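PDB 6F2P: paenibacillus xanthan lyase from Paenibacillus, which probably removes the terminal mannose from the side chains of xanthan by beta-elimination, acting as a polysaccharide lyase of family 8. Local coordinates for residues K12-L17 against V138-T143; L202-K207 against V259-Y264; Y229-L234 against V297-S302; G236-I241 against I304-T309. All coordinates share one frame; numbering follows the deposited sequence.

Interaction 1 of 4, residues K12-L17 against V138-T143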
loop_
_atom_site.group_PDB
_atom_site.type_symbol
_atom_site.label_atom_id
_atom_site.label_comp_id
_atom_site.label_asym_id
_atom_site.label_seq_id
_atom_site.Cartn_x
_atom_site.Cartn_y
_atom_site.Cartn_z
ATOM N N LYS A 12 19.165 30.335 -23.693
ATOM C CA LYS A 12 18.751 28.947 -23.565
ATOM C C LYS A 12 17.245 28.873 -23.299
ATOM O O LYS A 12 16.540 28.057 -23.891
ATOM C CB LYS A 12 19.518 28.296 -22.431
ATOM C CG LYS A 12 19.455 26.793 -22.411
ATOM C CD LYS A 12 19.935 26.324 -21.062
ATOM C CE LYS A 12 20.285 24.858 -21.061
ATOM N NZ LYS A 12 21.172 24.592 -19.888
ATOM N N TYR A 13 16.758 29.753 -22.425
ATOM C CA TYR A 13 15.349 29.774 -22.028
ATOM C C TYR A 13 14.470 30.208 -23.177
ATOM O O TYR A 13 13.431 29.598 -23.443
ATOM C CB TYR A 13 15.130 30.729 -20.852
ATOM C CG TYR A 13 13.750 30.628 -20.239
ATOM C CD1 TYR A 13 13.305 29.430 -19.705
ATOM C CD2 TYR A 13 12.901 31.726 -20.178
ATOM C CE1 TYR A 13 12.051 29.315 -19.137
ATOM C CE2 TYR A 13 11.639 31.625 -19.606
ATOM C CZ TYR A 13 11.218 30.409 -19.090
ATOM O OH TYR A 13 9.968 30.270 -18.516
ATOM N N LYS A 14 14.895 31.280 -23.840
ATOM C CA LYS A 14 14.170 31.816 -24.977
ATOM C C LYS A 14 14.038 30.743 -26.043
ATOM O O LYS A 14 12.957 30.538 -26.597
ATOM C CB LYS A 14 14.867 33.056 -25.533
ATOM C CG LYS A 14 14.233 33.593 -26.802
ATOM C CD LYS A 14 14.761 34.966 -27.161
ATOM C CE LYS A 14 14.431 35.310 -28.605
ATOM N NZ LYS A 14 14.746 36.733 -28.898
ATOM N N ALA A 15 15.129 30.031 -26.303
ATOM C CA ALA A 15 15.091 28.905 -27.233
ATOM C C ALA A 15 14.101 27.795 -26.812
ATOM O O ALA A 15 13.545 27.099 -27.660
ATOM C CB ALA A 15 16.473 28.349 -27.426
ATOM N N MET A 16 13.871 27.627 -25.514
ATOM C CA MET A 16 12.831 26.689 -25.077
ATOM C C MET A 16 11.455 27.239 -25.433
ATOM O O MET A 16 10.557 26.503 -25.841
ATOM C CB MET A 16 12.895 26.433 -23.571
ATOM C CG MET A 16 14.205 25.865 -23.070
ATOM S SD MET A 16 14.290 25.907 -21.267
ATOM C CE MET A 16 13.238 24.518 -20.843
ATOM N N LEU A 17 11.296 28.545 -25.265
ATOM C CA LEU A 17 10.043 29.205 -25.596
ATOM C C LEU A 17 9.729 29.188 -27.099
ATOM O O LEU A 17 8.612 28.861 -27.498
ATOM C CB LEU A 17 10.055 30.637 -25.082
ATOM C CG LEU A 17 10.180 30.822 -23.573
ATOM C CD1 LEU A 17 10.197 32.307 -23.254
ATOM C CD2 LEU A 17 9.028 30.146 -22.864
ATOM N N VAL A 138 9.185 39.038 -21.424
ATOM C CA VAL A 138 10.472 39.702 -21.295
ATOM C C VAL A 138 11.614 38.853 -21.857
ATOM O O VAL A 138 12.558 39.383 -22.437
ATOM C CB VAL A 138 10.758 40.084 -19.836
ATOM C CG1 VAL A 138 12.168 40.641 -19.688
ATOM C CG2 VAL A 138 9.725 41.104 -19.356
ATOM N N ALA A 139 11.525 37.538 -21.712
ATOM C CA ALA A 139 12.569 36.675 -22.253
ATOM C C ALA A 139 12.644 36.819 -23.771
ATOM O O ALA A 139 13.723 36.990 -24.342
ATOM C CB ALA A 139 12.337 35.221 -21.849
ATOM N N LEU A 140 11.486 36.778 -24.418
ATOM C CA LEU A 140 11.422 36.884 -25.867
ATOM C C LEU A 140 11.807 38.276 -26.366
ATOM O O LEU A 140 12.477 38.413 -27.386
ATOM C CB LEU A 140 10.011 36.546 -26.351
ATOM C CG LEU A 140 9.496 35.145 -26.035
ATOM C CD1 LEU A 140 8.040 35.016 -26.433
ATOM C CD2 LEU A 140 10.341 34.089 -26.741
ATOM N N MET A 141 11.379 39.305 -25.642
ATOM C CA MET A 141 11.435 40.672 -26.139
ATOM C C MET A 141 12.639 41.453 -25.609
ATOM O O MET A 141 12.794 42.650 -25.892
ATOM C CB MET A 141 10.150 41.399 -25.750
ATOM C CG MET A 141 8.879 40.765 -26.289
ATOM S SD MET A 141 8.724 40.921 -28.078
ATOM C CE MET A 141 8.771 42.711 -28.239
ATOM N N TYR A 142 13.486 40.764 -24.850
ATOM C CA TYR A 142 14.604 41.364 -24.124
ATOM C C TYR A 142 15.430 42.390 -24.911
ATOM O O TYR A 142 15.618 43.529 -24.473
ATOM C CB TYR A 142 15.517 40.249 -23.620
ATOM C CG TYR A 142 16.385 40.643 -22.454
ATOM C CD1 TYR A 142 15.884 40.628 -21.162
ATOM C CD2 TYR A 142 17.709 41.016 -22.641
ATOM C CE1 TYR A 142 16.678 40.983 -20.079
ATOM C CE2 TYR A 142 18.513 41.373 -21.564
ATOM C CZ TYR A 142 17.991 41.356 -20.288
ATOM O OH TYR A 142 18.784 41.708 -19.215
ATOM N N THR A 143 15.922 41.974 -26.072
ATOM C CA THR A 143 16.769 42.821 -26.901
ATOM C C THR A 143 16.036 44.038 -27.485
ATOM O O THR A 143 16.668 44.971 -27.993
ATOM C CB THR A 143 17.362 42.011 -28.055
ATOM O OG1 THR A 143 16.296 41.463 -28.837
ATOM C CG2 THR A 143 18.206 40.881 -27.518
HETATM O O HOH W 1 15.627 38.941 -26.876
#
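Lys-14 and Leu-140 make the polar half of this meeting between helix 4-18 and the C-terminal part of helix 123-141, two helices of the N-terminal alpha-helical domain. With CG trans to its backbone N (chi1 175°) and the chain drawn out beyond, Lys-14 carries its ammonium group to the backbone of the other helix. There NZ donates to Leu-140 O at 3.2 Å, arriving 21° out of the carbonyl plane. NZ also donates to a water at 3.1 Å, and the same water accepts the backbone N-H of Thr-143, so one ammonium group holds Leu-140 O directly and Thr-143 N through the water.

The apolar half lies beside it. Leu-17 leans on Leu-140 through CB, 3.8 Å from Leu-140 CD2, while Leu-17 CD1 reaches Ala-139 CB at 3.9 Å. That methyl also meets the edge of the Tyr-13 ring: Ala-139 CB lies 3.9 Å from Tyr-13 CD2. The phenol OH of Tyr-13 is hydrogen-bonded to Asp-136 of helix 123-141, one turn before Ala-139.

The chemistry implies an amphipathic seam: leucine, alanine and tyrosine close the inner part, and a charge probably favoured by the carbonyl end of helix 123-141 ties the outer part.

Interaction 2 of 4, residues L202-K207 against V259-Y264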
loop_
_atom_site.group_PDB
_atom_site.type_symbol
_atom_site.label_atom_id
_atom_site.label_comp_id
_atom_site.label_asym_id
_atom_site.label_seq_id
_atom_site.Cartn_x
_atom_site.Cartn_y
_atom_site.Cartn_z
ATOM N N LEU A 202 11.931 17.707 -3.145
ATOM C CA LEU A 202 12.649 16.529 -3.627
ATOM C C LEU A 202 12.590 15.230 -2.788
ATOM O O LEU A 202 12.528 14.149 -3.362
ATOM C CB LEU A 202 14.107 16.893 -3.929
ATOM C CG LEU A 202 14.341 17.998 -4.967
ATOM C CD1 LEU A 202 15.825 18.224 -5.167
ATOM C CD2 LEU A 202 13.676 17.673 -6.294
ATOM N N PRO A 203 12.630 15.317 -1.442
ATOM C CA PRO A 203 12.724 14.063 -0.682
ATOM C C PRO A 203 11.505 13.165 -0.835
ATOM O O PRO A 203 10.427 13.648 -1.179
ATOM C CB PRO A 203 12.803 14.543 0.766
ATOM C CG PRO A 203 13.329 15.928 0.683
ATOM C CD PRO A 203 12.710 16.487 -0.549
ATOM N N TYR A 204 11.688 11.867 -0.597
ATOM C CA TYR A 204 10.568 10.935 -0.542
ATOM C C TYR A 204 9.793 11.144 0.756
ATOM O O TYR A 204 10.305 11.748 1.701
ATOM C CB TYR A 204 11.056 9.494 -0.637
ATOM C CG TYR A 204 11.574 9.111 -2.007
ATOM C CD1 TYR A 204 10.700 8.953 -3.074
ATOM C CD2 TYR A 204 12.929 8.913 -2.235
ATOM C CE1 TYR A 204 11.152 8.612 -4.326
ATOM C CE2 TYR A 204 13.392 8.566 -3.486
ATOM C CZ TYR A 204 12.492 8.419 -4.529
ATOM O OH TYR A 204 12.922 8.072 -5.789
ATOM N N VAL A 205 8.552 10.669 0.786
ATOM C CA VAL A 205 7.744 10.717 1.995
ATOM C C VAL A 205 7.134 9.350 2.286
ATOM O O VAL A 205 7.092 8.487 1.409
ATOM C CB VAL A 205 6.618 11.757 1.887
ATOM C CG1 VAL A 205 7.203 13.133 1.700
ATOM C CG2 VAL A 205 5.673 11.408 0.747
ATOM N N ALA A 206 6.654 9.152 3.511
ATOM C CA ALA A 206 6.055 7.876 3.889
ATOM C C ALA A 206 4.595 8.060 4.285
ATOM O O ALA A 206 3.870 7.093 4.537
ATOM C CB ALA A 206 6.840 7.238 5.014
ATOM N N LYS A 207 4.181 9.320 4.336
ATOM C CA LYS A 207 2.793 9.680 4.578
ATOM C C LYS A 207 2.556 11.097 4.049
ATOM O O LYS A 207 3.507 11.842 3.820
ATOM C CB LYS A 207 2.471 9.589 6.070
ATOM C CG LYS A 207 3.354 10.467 6.940
ATOM C CD LYS A 207 2.954 10.381 8.409
ATOM C CE LYS A 207 3.697 11.417 9.244
ATOM N NZ LYS A 207 5.178 11.286 9.100
ATOM N N VAL A 259 14.354 12.623 -8.883
ATOM C CA VAL A 259 13.539 13.064 -10.010
ATOM C C VAL A 259 13.701 12.105 -11.186
ATOM O O VAL A 259 12.758 11.859 -11.925
ATOM C CB VAL A 259 13.885 14.509 -10.437
ATOM C CG1 VAL A 259 13.045 14.941 -11.628
ATOM C CG2 VAL A 259 13.688 15.460 -9.271
ATOM N N TYR A 260 14.893 11.548 -11.354
ATOM C CA TYR A 260 15.099 10.572 -12.419
ATOM C C TYR A 260 14.413 9.255 -12.064
ATOM O O TYR A 260 13.793 8.627 -12.917
ATOM C CB TYR A 260 16.587 10.391 -12.726
ATOM C CG TYR A 260 17.228 11.694 -13.135
ATOM C CD1 TYR A 260 17.202 12.119 -14.453
ATOM C CD2 TYR A 260 17.816 12.527 -12.189
ATOM C CE1 TYR A 260 17.757 13.329 -14.822
ATOM C CE2 TYR A 260 18.373 13.738 -12.550
ATOM C CZ TYR A 260 18.345 14.130 -13.867
ATOM O OH TYR A 260 18.907 15.329 -14.235
ATOM N N ARG A 261 14.497 8.866 -10.796
ATOM C CA ARG A 261 13.829 7.664 -10.332
ATOM C C ARG A 261 12.317 7.758 -10.534
ATOM O O ARG A 261 11.673 6.744 -10.871
ATOM C CB ARG A 261 14.143 7.383 -8.854
ATOM C CG ARG A 261 15.622 7.190 -8.507
ATOM C CD ARG A 261 16.396 6.416 -9.568
ATOM N NE ARG A 261 15.889 5.060 -9.781
ATOM C CZ ARG A 261 16.395 4.205 -10.667
ATOM N NH1 ARG A 261 17.433 4.562 -11.417
ATOM N NH2 ARG A 261 15.863 2.995 -10.804
ATOM N N TRP A 262 11.761 8.958 -10.324
ATOM C CA TRP A 262 10.311 9.181 -10.448
ATOM C C TRP A 262 9.780 8.656 -11.772
ATOM O O TRP A 262 8.694 8.080 -11.831
ATOM C CB TRP A 262 9.940 10.660 -10.319
ATOM C CG TRP A 262 10.167 11.245 -8.950
ATOM C CD1 TRP A 262 10.384 10.560 -7.786
ATOM C CD2 TRP A 262 10.207 12.642 -8.608
ATOM N NE1 TRP A 262 10.549 11.445 -6.743
ATOM C CE2 TRP A 262 10.448 12.725 -7.221
ATOM C CE3 TRP A 262 10.068 13.825 -9.339
ATOM C CZ2 TRP A 262 10.550 13.948 -6.553
ATOM C CZ3 TRP A 262 10.164 15.039 -8.670
ATOM C CH2 TRP A 262 10.404 15.089 -7.295
ATOM N N ILE A 263 10.560 8.850 -12.831
ATOM C CA ILE A 263 10.201 8.332 -14.143
ATOM C C ILE A 263 10.023 6.812 -14.127
ATOM O O ILE A 263 8.995 6.306 -14.573
ATOM C CB ILE A 263 11.244 8.722 -15.192
ATOM C CG1 ILE A 263 11.419 10.247 -15.221
ATOM C CG2 ILE A 263 10.858 8.187 -16.553
ATOM C CD1 ILE A 263 10.118 11.019 -15.340
ATOM N N TYR A 264 11.005 6.081 -13.597
ATOM C CA TYR A 264 10.901 4.621 -13.558
ATOM C C TYR A 264 9.800 4.161 -12.614
ATOM O O TYR A 264 9.101 3.193 -12.894
ATOM C CB TYR A 264 12.213 3.972 -13.126
ATOM C CG TYR A 264 13.387 4.261 -14.015
ATOM C CD1 TYR A 264 13.371 3.910 -15.354
ATOM C CD2 TYR A 264 14.531 4.862 -13.506
ATOM C CE1 TYR A 264 14.453 4.167 -16.170
ATOM C CE2 TYR A 264 15.619 5.122 -14.309
ATOM C CZ TYR A 264 15.577 4.772 -15.643
ATOM O OH TYR A 264 16.664 5.034 -16.448
HETATM O O HOH W 2 11.542 11.864 -4.063
#
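Tyr-204 and Trp-262 come together because each places CG trans to its own carbonyl carbon, with chi1 of -71° and -67° respectively; the ring ends approach each other although neither CB points straight across. Their planes stand 81° apart, and Tyr-204 CE1 lies at the indole edge, near its plane, 3.8 Å from Trp-262 NE1. The two side chains run past each other in opposite senses, which takes the phenol to the neighbouring residue: Tyr-204 OH rests 3.4 Å from CB of Arg-261.

A water fills the angle between the rings. It accepts from Trp-262 NE1 at 2.9 Å, lying in the indole plane, and donates to Leu-202 O at 2.6 Å, so the buried indole N-H is satisfied through a bridge to the loop backbone. The same water sits over the centre of one face of the Tyr-204 ring.

In the alpha/alpha toroid typical of this family's helical domain, the loop between helix 188-197 and strand 210-211 packs on helix 256-267. Phe-211, from that strand, stacks on the Trp-262 ring. At the other end of the contact, Leu-202 CD2 touches Val-259 CG2 at 3.7 Å, and the leucine methyl also approaches the six-membered ring of Trp-262. Leu-202 O has a further, weak partner in Asn-258.

Interaction 3 of 4, residues Y229-L234 against V297-S302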
loop_
_atom_site.group_PDB
_atom_site.type_symbol
_atom_site.label_atom_id
_atom_site.label_comp_id
_atom_site.label_asym_id
_atom_site.label_seq_id
_atom_site.Cartn_x
_atom_site.Cartn_y
_atom_site.Cartn_z
ATOM N N TYR A 229 -1.212 16.597 -9.750
ATOM C CA TYR A 229 -0.215 17.473 -9.159
ATOM C C TYR A 229 1.201 16.995 -9.426
ATOM O O TYR A 229 2.069 17.786 -9.793
ATOM C CB TYR A 229 -0.463 17.637 -7.654
ATOM C CG TYR A 229 -1.708 18.439 -7.382
ATOM C CD1 TYR A 229 -1.681 19.830 -7.415
ATOM C CD2 TYR A 229 -2.923 17.814 -7.141
ATOM C CE1 TYR A 229 -2.829 20.582 -7.193
ATOM C CE2 TYR A 229 -4.084 18.559 -6.914
ATOM C CZ TYR A 229 -4.029 19.942 -6.943
ATOM O OH TYR A 229 -5.170 20.682 -6.713
ATOM N N GLY A 230 1.439 15.702 -9.245
ATOM C CA GLY A 230 2.784 15.166 -9.376
ATOM C C GLY A 230 3.324 15.429 -10.763
ATOM O O GLY A 230 4.512 15.695 -10.965
ATOM N N SER A 231 2.425 15.344 -11.729
ATOM C CA SER A 231 2.743 15.630 -13.108
ATOM C C SER A 231 3.281 17.064 -13.256
ATOM O O SER A 231 4.324 17.279 -13.880
ATOM C CB SER A 231 1.491 15.419 -13.952
ATOM O OG SER A 231 1.822 15.294 -15.316
ATOM N N GLU A 232 2.595 18.039 -12.664
ATOM C CA GLU A 232 3.069 19.411 -12.769
ATOM C C GLU A 232 4.357 19.684 -11.976
ATOM O O GLU A 232 5.176 20.492 -12.405
ATOM C CB GLU A 232 1.956 20.467 -12.548
ATOM C CG GLU A 232 1.480 20.709 -11.123
ATOM C CD GLU A 232 0.020 21.196 -11.063
ATOM O OE1 GLU A 232 -0.888 20.477 -11.544
ATOM O OE2 GLU A 232 -0.227 22.297 -10.528
ATOM N N LEU A 233 4.557 19.000 -10.851
ATOM C CA LEU A 233 5.835 19.098 -10.149
ATOM C C LEU A 233 6.954 18.576 -11.040
ATOM O O LEU A 233 7.953 19.262 -11.256
ATOM C CB LEU A 233 5.828 18.312 -8.846
ATOM C CG LEU A 233 5.033 18.806 -7.642
ATOM C CD1 LEU A 233 5.285 17.866 -6.473
ATOM C CD2 LEU A 233 5.414 20.216 -7.259
ATOM N N LEU A 234 6.777 17.364 -11.561
ATOM C CA LEU A 234 7.749 16.770 -12.474
ATOM C C LEU A 234 8.126 17.738 -13.593
ATOM O O LEU A 234 9.304 17.877 -13.938
ATOM C CB LEU A 234 7.208 15.476 -13.081
ATOM C CG LEU A 234 8.118 14.825 -14.136
ATOM C CD1 LEU A 234 9.408 14.262 -13.535
ATOM C CD2 LEU A 234 7.392 13.751 -14.907
ATOM N N VAL A 297 1.107 13.937 -22.325
ATOM C CA VAL A 297 2.031 14.770 -23.086
ATOM C C VAL A 297 3.058 15.511 -22.227
ATOM O O VAL A 297 4.244 15.514 -22.549
ATOM C CB VAL A 297 1.280 15.748 -24.017
ATOM C CG1 VAL A 297 2.231 16.769 -24.580
ATOM C CG2 VAL A 297 0.602 14.978 -25.150
ATOM N N THR A 298 2.609 16.113 -21.133
ATOM C CA THR A 298 3.502 16.846 -20.238
ATOM C C THR A 298 4.564 15.920 -19.631
ATOM O O THR A 298 5.707 16.329 -19.402
ATOM C CB THR A 298 2.716 17.569 -19.114
ATOM O OG1 THR A 298 3.633 18.211 -18.219
ATOM C CG2 THR A 298 1.871 16.579 -18.320
ATOM N N VAL A 299 4.190 14.666 -19.393
ATOM C CA VAL A 299 5.114 13.708 -18.810
ATOM C C VAL A 299 6.170 13.285 -19.828
ATOM O O VAL A 299 7.369 13.243 -19.517
ATOM C CB VAL A 299 4.383 12.465 -18.287
ATOM C CG1 VAL A 299 5.382 11.473 -17.750
ATOM C CG2 VAL A 299 3.385 12.850 -17.212
ATOM N N MET A 300 5.722 12.964 -21.041
ATOM C CA MET A 300 6.642 12.636 -22.127
ATOM C C MET A 300 7.617 13.785 -22.352
ATOM O O MET A 300 8.805 13.565 -22.588
ATOM C CB MET A 300 5.883 12.318 -23.413
ATOM C CG MET A 300 5.024 11.073 -23.307
ATOM S SD MET A 300 3.957 10.765 -24.729
ATOM C CE MET A 300 5.119 10.717 -26.084
ATOM N N ALA A 301 7.108 15.011 -22.250
ATOM C CA ALA A 301 7.927 16.204 -22.438
ATOM C C ALA A 301 8.939 16.318 -21.320
ATOM O O ALA A 301 10.095 16.662 -21.549
ATOM C CB ALA A 301 7.056 17.461 -22.496
ATOM N N SER A 302 8.497 16.025 -20.106
ATOM C CA SER A 302 9.370 16.096 -18.945
ATOM C C SER A 302 10.478 15.061 -19.037
ATOM O O SER A 302 11.608 15.316 -18.612
ATOM C CB SER A 302 8.567 15.889 -17.664
ATOM O OG SER A 302 7.712 16.992 -17.404
HETATM O O HOH W 3 5.001 16.533 -16.390
#
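Ser-231 and Leu-234 on helix 229-244 face Val-299 and Ser-302 on helix 292-307 across two roughly parallel segments, whose axes pass 9.4 Å apart at 31°. The nearest backbone pairs repeat one turn apart, with CA of Ser-231 6.5 Å from CA of Val-299 and CA of Leu-234 6.7 Å from CA of Ser-302. Ser-231 holds OG trans to its backbone N (chi1 -163°), which lays the hydroxyl oxygen against two methyls: CG2 of Thr-298 at 3.3 Å and CG2 of Val-299 alongside it.

The parallel sense is consistent with an alpha/alpha toroid, in which helices of one layer run the same way; helix 256-267 lies between the two in sequence and packs on both through Ile-263 and Tyr-267. One turn on, Leu-234 sets CD2 3.7 Å from Ser-302 CB, with Val-299 CG1 at its flank.

Polar groups are met by a water and within a helix. The water donates to Ser-231 O at 2.7 Å and is hydrogen-bonded to Thr-298 OG1 at 2.8 Å, joining the helices. Ser-302 OG turns back on its own helix, giving a 2.9 Å bond to Thr-298 O; that carbonyl also receives Ser-302 N, and the two donors reach it from opposite faces of its plane.

Interaction 4 of 4, residues G236-I241 against I304-T309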
loop_
_atom_site.group_PDB
_atom_site.type_symbol
_atom_site.label_atom_id
_atom_site.label_comp_id
_atom_site.label_asym_id
_atom_site.label_seq_id
_atom_site.Cartn_x
_atom_site.Cartn_y
_atom_site.Cartn_z
ATOM N N GLY A 236 7.832 21.252 -13.891
ATOM C CA GLY A 236 8.582 22.410 -13.434
ATOM C C GLY A 236 9.990 22.091 -12.962
ATOM O O GLY A 236 10.936 22.826 -13.256
ATOM N N ILE A 237 10.133 20.994 -12.224
ATOM C CA ILE A 237 11.445 20.566 -11.748
ATOM C C ILE A 237 12.366 20.124 -12.895
ATOM O O ILE A 237 13.536 20.510 -12.951
ATOM C CB ILE A 237 11.326 19.476 -10.666
ATOM C CG1 ILE A 237 10.655 20.066 -9.422
ATOM C CG2 ILE A 237 12.693 18.906 -10.328
ATOM C CD1 ILE A 237 10.243 19.049 -8.403
ATOM N N ALA A 238 11.835 19.346 -13.827
ATOM C CA ALA A 238 12.630 18.943 -14.974
ATOM C C ALA A 238 13.053 20.167 -15.787
ATOM O O ALA A 238 14.132 20.183 -16.374
ATOM C CB ALA A 238 11.865 17.955 -15.840
ATOM N N ASP A 239 12.212 21.198 -15.815
ATOM C CA ASP A 239 12.550 22.394 -16.576
ATOM C C ASP A 239 13.602 23.216 -15.853
ATOM O O ASP A 239 14.562 23.668 -16.471
ATOM C CB ASP A 239 11.314 23.240 -16.905
ATOM C CG ASP A 239 10.619 22.785 -18.180
ATOM O OD1 ASP A 239 11.115 21.843 -18.838
ATOM O OD2 ASP A 239 9.579 23.379 -18.535
ATOM N N LEU A 240 13.434 23.395 -14.548
ATOM C CA LEU A 240 14.421 24.131 -13.768
ATOM C C LEU A 240 15.793 23.475 -13.813
ATOM O O LEU A 240 16.809 24.155 -13.959
ATOM C CB LEU A 240 13.978 24.277 -12.323
ATOM C CG LEU A 240 13.430 25.659 -11.992
ATOM C CD1 LEU A 240 13.303 25.807 -10.496
ATOM C CD2 LEU A 240 14.332 26.739 -12.567
ATOM N N ILE A 241 15.821 22.153 -13.692
ATOM C CA ILE A 241 17.079 21.428 -13.786
ATOM C C ILE A 241 17.735 21.674 -15.140
ATOM O O ILE A 241 18.930 21.964 -15.207
ATOM C CB ILE A 241 16.889 19.921 -13.540
ATOM C CG1 ILE A 241 16.673 19.651 -12.055
ATOM C CG2 ILE A 241 18.086 19.131 -14.041
ATOM C CD1 ILE A 241 16.046 18.297 -11.802
ATOM N N ILE A 304 11.797 13.779 -21.818
ATOM C CA ILE A 304 12.726 14.308 -22.811
ATOM C C ILE A 304 13.655 15.357 -22.192
ATOM O O ILE A 304 14.867 15.338 -22.417
ATOM C CB ILE A 304 11.966 14.923 -23.988
ATOM C CG1 ILE A 304 11.244 13.822 -24.767
ATOM C CG2 ILE A 304 12.905 15.695 -24.889
ATOM C CD1 ILE A 304 10.343 14.343 -25.855
ATOM N N ARG A 305 13.088 16.258 -21.398
ATOM C CA ARG A 305 13.886 17.256 -20.699
ATOM C C ARG A 305 14.847 16.600 -19.724
ATOM O O ARG A 305 15.996 17.026 -19.595
ATOM C CB ARG A 305 12.994 18.250 -19.956
ATOM C CG ARG A 305 12.253 19.224 -20.857
ATOM C CD ARG A 305 13.163 20.336 -21.321
ATOM N NE ARG A 305 12.522 21.205 -22.309
ATOM C CZ ARG A 305 13.001 21.426 -23.531
ATOM N NH1 ARG A 305 14.130 20.845 -23.932
ATOM N NH2 ARG A 305 12.348 22.230 -24.354
ATOM N N LEU A 306 14.385 15.563 -19.031
ATOM C CA LEU A 306 15.252 14.875 -18.079
ATOM C C LEU A 306 16.383 14.101 -18.758
ATOM O O LEU A 306 17.478 14.002 -18.209
ATOM C CB LEU A 306 14.455 13.988 -17.131
ATOM C CG LEU A 306 13.676 14.790 -16.087
ATOM C CD1 LEU A 306 12.766 13.894 -15.280
ATOM C CD2 LEU A 306 14.614 15.562 -15.174
ATOM N N SER A 307 16.135 13.583 -19.957
ATOM C CA SER A 307 17.173 12.861 -20.689
ATOM C C SER A 307 18.314 13.795 -21.088
ATOM O O SER A 307 19.458 13.373 -21.228
ATOM C CB SER A 307 16.590 12.184 -21.928
ATOM O OG SER A 307 16.238 13.147 -22.903
ATOM N N GLN A 308 18.002 15.074 -21.259
ATOM C CA GLN A 308 19.015 16.053 -21.624
ATOM C C GLN A 308 19.966 16.375 -20.461
ATOM O O GLN A 308 21.047 16.918 -20.662
ATOM C CB GLN A 308 18.353 17.309 -22.186
ATOM C CG GLN A 308 17.599 17.037 -23.499
ATOM C CD GLN A 308 16.804 18.229 -24.029
ATOM O OE1 GLN A 308 16.020 18.847 -23.308
ATOM N NE2 GLN A 308 16.995 18.543 -25.304
ATOM N N THR A 309 19.578 16.021 -19.242
ATOM C CA THR A 309 20.431 16.292 -18.091
ATOM C C THR A 309 20.810 15.021 -17.309
ATOM O O THR A 309 21.630 15.068 -16.388
ATOM C CB THR A 309 19.759 17.275 -17.128
ATOM O OG1 THR A 309 18.595 16.659 -16.561
ATOM C CG2 THR A 309 19.358 18.538 -17.860
HETATM O O HOH W 4 10.208 22.473 -21.797
#
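Mixed packing, apolar at its middle and charged at one margin, joins Ala-238, Asp-239 and Ile-241 of helix 229-244 to Arg-305 and Leu-306 of helix 292-307 and to Thr-309 a little further along the chain. The backbones are close where the small residue sits, CA of Ala-238 being 5.8 Å from CA of Leu-306. Leu-306 rests on the alanine methyl through CG and CD2, its CG 3.7 Å from Ala-238 CB.

Arg-305 bends at chi2 (-78°), bringing its aliphatic part beside the carboxylate: Asp-239 OD1 is 3.5 Å from Arg-305 CG and makes a long salt bridge to Arg-305 NE at 3.8 Å. The two flat groups are 52° apart, and a water completes the link, accepting from Arg-305 NE at 2.7 Å and donating to Asp-239 OD1. Within the alpha/alpha toroid, this arginine has several further partners: NH1 of Arg-305 bonds in plane to a lone pair of Gln-308 OE1 at 2.8 Å, NH2 pairs with Asp-341, and Phe-242 offers its ring in a cation-pi contact, all probably limiting how far the guanidinium can swing.

One turn along, Ile-241 crosses Thr-309 at about a right angle, with Ile-241 CG2 3.6 Å from Thr-309 OG1, a hydroxyl bonded to that of Tyr-260 on helix 256-267.

Overall arrangement
All four contacts belong to the alpha-helical domain, but they differ in depth. Interaction 1 is only partly buried and lies farthest out, its centre about 18 Å from that of interaction 4, yet touches it where Met-16 CE packs on Arg-305 and Asp-239. Interactions 3 and 4 share one helix pair, with centres about 10 Å apart, and interaction 2 brings in helix 256-267, whose Val-259 and Ile-263 press on Leu-234, while Tyr-260 probably bonds to Thr-309. Chemistry follows place: a water bridges in every contact, but only interaction 1 adds a direct hydrogen bond across the segments, and a long salt bridge marks the margin of interaction 4.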